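Local coordinates for triosephosphate isomerase (Trichomonas vaginalis, PDB 4O4V), which probably interconverts D-glyceraldehyde 3-phosphate and dihydroxyacetone phosphate, a step of glycolysis and gluconeogenesis, and works as a homodimer, at residues G8-N13 against V40-I45. Numbering follows the deposited sequence.
Sequences GNWKAN and VAAPFI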
loop_
_atom_site.group_PDB
_atom_site.type_symbol
_atom_site.label_atom_id
_atom_site.label_comp_id
_atom_site.label_asym_id
_atom_site.label_seq_id
_atom_site.Cartn_x
_atom_site.Cartn_y
_atom_site.Cartn_z
ATOM N N GLY A 8 -16.055 0.201 -10.030
ATOM C CA GLY A 8 -15.541 -1.157 -10.057
ATOM C C GLY A 8 -14.322 -1.285 -9.176
ATOM O O GLY A 8 -13.246 -0.794 -9.574
ATOM N N ASN A 9 -14.408 -1.970 -8.056
ATOM C CA ASN A 9 -13.263 -2.162 -7.163
ATOM C C ASN A 9 -12.619 -3.507 -7.475
ATOM O O ASN A 9 -13.126 -4.551 -7.072
ATOM C CB ASN A 9 -13.740 -2.116 -5.717
ATOM C CG ASN A 9 -12.618 -2.288 -4.730
ATOM O OD1 ASN A 9 -11.431 -2.229 -5.093
ATOM N ND2 ASN A 9 -12.965 -2.450 -3.475
ATOM N N TRP A 10 -11.501 -3.484 -8.185
ATOM C CA TRP A 10 -10.770 -4.719 -8.482
ATOM C C TRP A 10 -10.195 -5.372 -7.241
ATOM O O TRP A 10 -9.843 -6.552 -7.295
ATOM C CB TRP A 10 -9.632 -4.455 -9.451
ATOM C CG TRP A 10 -10.050 -4.068 -10.838
ATOM C CD1 TRP A 10 -11.299 -3.773 -11.304
ATOM C CD2 TRP A 10 -9.156 -3.905 -11.942
ATOM N NE1 TRP A 10 -11.228 -3.426 -12.649
ATOM C CE2 TRP A 10 -9.924 -3.516 -13.058
ATOM C CE3 TRP A 10 -7.774 -4.075 -12.098
ATOM C CZ2 TRP A 10 -9.351 -3.267 -14.319
ATOM C CZ3 TRP A 10 -7.209 -3.821 -13.355
ATOM C CH2 TRP A 10 -7.999 -3.434 -14.439
ATOM N N LYS A 11 -10.066 -4.634 -6.147
ATOM C CA LYS A 11 -9.414 -5.105 -4.927
ATOM C C LYS A 11 -7.990 -5.501 -5.281
ATOM O O LYS A 11 -7.355 -4.843 -6.113
ATOM C CB LYS A 11 -10.200 -6.191 -4.188
ATOM C CG LYS A 11 -11.669 -5.788 -3.936
ATOM C CD LYS A 11 -12.406 -6.793 -3.091
ATOM C CE LYS A 11 -13.838 -6.367 -2.850
ATOM N NZ LYS A 11 -14.483 -7.288 -1.886
ATOM N N ALA A 12 -7.431 -6.531 -4.670
ATOM C CA ALA A 12 -6.052 -6.960 -4.952
ATOM C C ALA A 12 -6.058 -7.983 -6.084
ATOM O O ALA A 12 -5.757 -9.160 -5.894
ATOM C CB ALA A 12 -5.372 -7.499 -3.710
ATOM N N ASN A 13 -6.430 -7.499 -7.253
ATOM C CA ASN A 13 -6.564 -8.338 -8.444
ATOM C C ASN A 13 -6.371 -7.456 -9.661
ATOM O O ASN A 13 -6.518 -6.233 -9.578
ATOM C CB ASN A 13 -7.981 -8.913 -8.574
ATOM C CG ASN A 13 -8.406 -9.783 -7.436
ATOM O OD1 ASN A 13 -8.062 -10.979 -7.392
ATOM N ND2 ASN A 13 -9.168 -9.234 -6.511
ATOM N N VAL A 40 -13.106 3.099 -12.137
ATOM C CA VAL A 40 -12.478 1.788 -12.007
ATOM C C VAL A 40 -11.282 1.925 -11.086
ATOM O O VAL A 40 -10.361 2.701 -11.384
ATOM C CB VAL A 40 -12.032 1.242 -13.356
ATOM C CG1 VAL A 40 -11.391 -0.131 -13.172
ATOM C CG2 VAL A 40 -13.238 1.164 -14.334
ATOM N N ALA A 41 -11.305 1.182 -9.976
ATOM C CA ALA A 41 -10.237 1.208 -8.966
ATOM C C ALA A 41 -9.383 -0.044 -9.073
ATOM O O ALA A 41 -9.920 -1.163 -9.154
ATOM C CB ALA A 41 -10.821 1.319 -7.576
ATOM N N ALA A 42 -8.062 0.123 -9.064
ATOM C CA ALA A 42 -7.124 -0.979 -9.282
ATOM C C ALA A 42 -5.952 -0.867 -8.323
ATOM O O ALA A 42 -5.700 0.206 -7.761
ATOM C CB ALA A 42 -6.643 -0.956 -10.709
ATOM N N PRO A 43 -5.169 -1.941 -8.186
ATOM C CA PRO A 43 -3.946 -1.879 -7.364
ATOM C C PRO A 43 -2.994 -0.795 -7.834
ATOM O O PRO A 43 -2.880 -0.514 -9.032
ATOM C CB PRO A 43 -3.329 -3.271 -7.557
ATOM C CG PRO A 43 -4.508 -4.151 -7.822
ATOM C CD PRO A 43 -5.450 -3.321 -8.630
ATOM N N PHE A 44 -2.252 -0.216 -6.897
ATOM C CA PHE A 44 -1.380 0.907 -7.213
ATOM C C PHE A 44 -0.485 0.651 -8.404
ATOM O O PHE A 44 -0.292 1.532 -9.247
ATOM C CB PHE A 44 -0.466 1.266 -6.036
ATOM C CG PHE A 44 -1.146 1.796 -4.811
ATOM C CD1 PHE A 44 -1.898 2.959 -4.841
ATOM C CD2 PHE A 44 -0.982 1.156 -3.604
ATOM C CE1 PHE A 44 -2.481 3.455 -3.660
ATOM C CE2 PHE A 44 -1.559 1.655 -2.429
ATOM C CZ PHE A 44 -2.302 2.793 -2.478
ATOM N N ILE A 45 0.110 -0.545 -8.455
ATOM C CA ILE A 45 1.112 -0.850 -9.462
ATOM C C ILE A 45 0.506 -0.967 -10.864
ATOM O O ILE A 45 1.242 -0.873 -11.863
ATOM C CB ILE A 45 1.884 -2.117 -9.042
ATOM C CG1 ILE A 45 3.206 -2.230 -9.810
ATOM C CG2 ILE A 45 1.041 -3.374 -9.170
ATOM C CD1 ILE A 45 4.093 -3.400 -9.350
#
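Ala-41 N donates to Gly-8 O over 2.8 Å, a nearly straight bond (168° at the hydrogen) between the C-terminal ends of two parallel barrel strands. One step further, Trp-10 N returns a bond of 3.0 Å to Ala-41 O, so both the N-H and the C=O of Ala-41 are bonded to residues 8-13. Past Asn-9 the 8-13 segment leaves the sheet, and the Trp-10 side chain turns toward residues 40-43. Trp-10 CB already lies 3.3 Å from Ala-41 O; chi1 of -68° then puts CG beside the backbone N and lays the indole alongside them. Val-40 CG1 comes obliquely to the pyrrole end, 3.3 Å from Trp-10 NE1. At the benzene end Ala-42 CB stands above the ring plane, displaced toward the rim, 3.6 Å from Trp-10 CE3. Pro-43 brushes the Trp-10 ring, but its closest approaches are to backbone oxygens: its CD lies 3.2 Å from Asn-13 O, which has no hydrogen-bonding partner, and its CG 3.4 Å from Lys-11 O. The turn that presents these carbonyls is held from within. Asn-9 OD1 accepts from Lys-11 N in an Asx turn, the donor standing well above the amide plane, while Asn-13 ND2 bonds Trp-10 O in the plane of its own amide. The Lys-11 amine forms a salt bridge with Glu-96, and across the dimer interface Asn-9 ND2 and Asn-13 OD1 bond Thr-74 and Asn-70 of the second subunit. The contact closes the beta-alpha-beta unit of strand 5-9, helix 17-28 and strand 37-41 in the TIM barrel: Trp-10 packs outward on Ala-20 and Leu-23 of that helix, Val-40 and Ala-42 meet Leu-50 of helix 47-53, and Asn-9 and Ala-41 touch Ile-91 of strand 89-92.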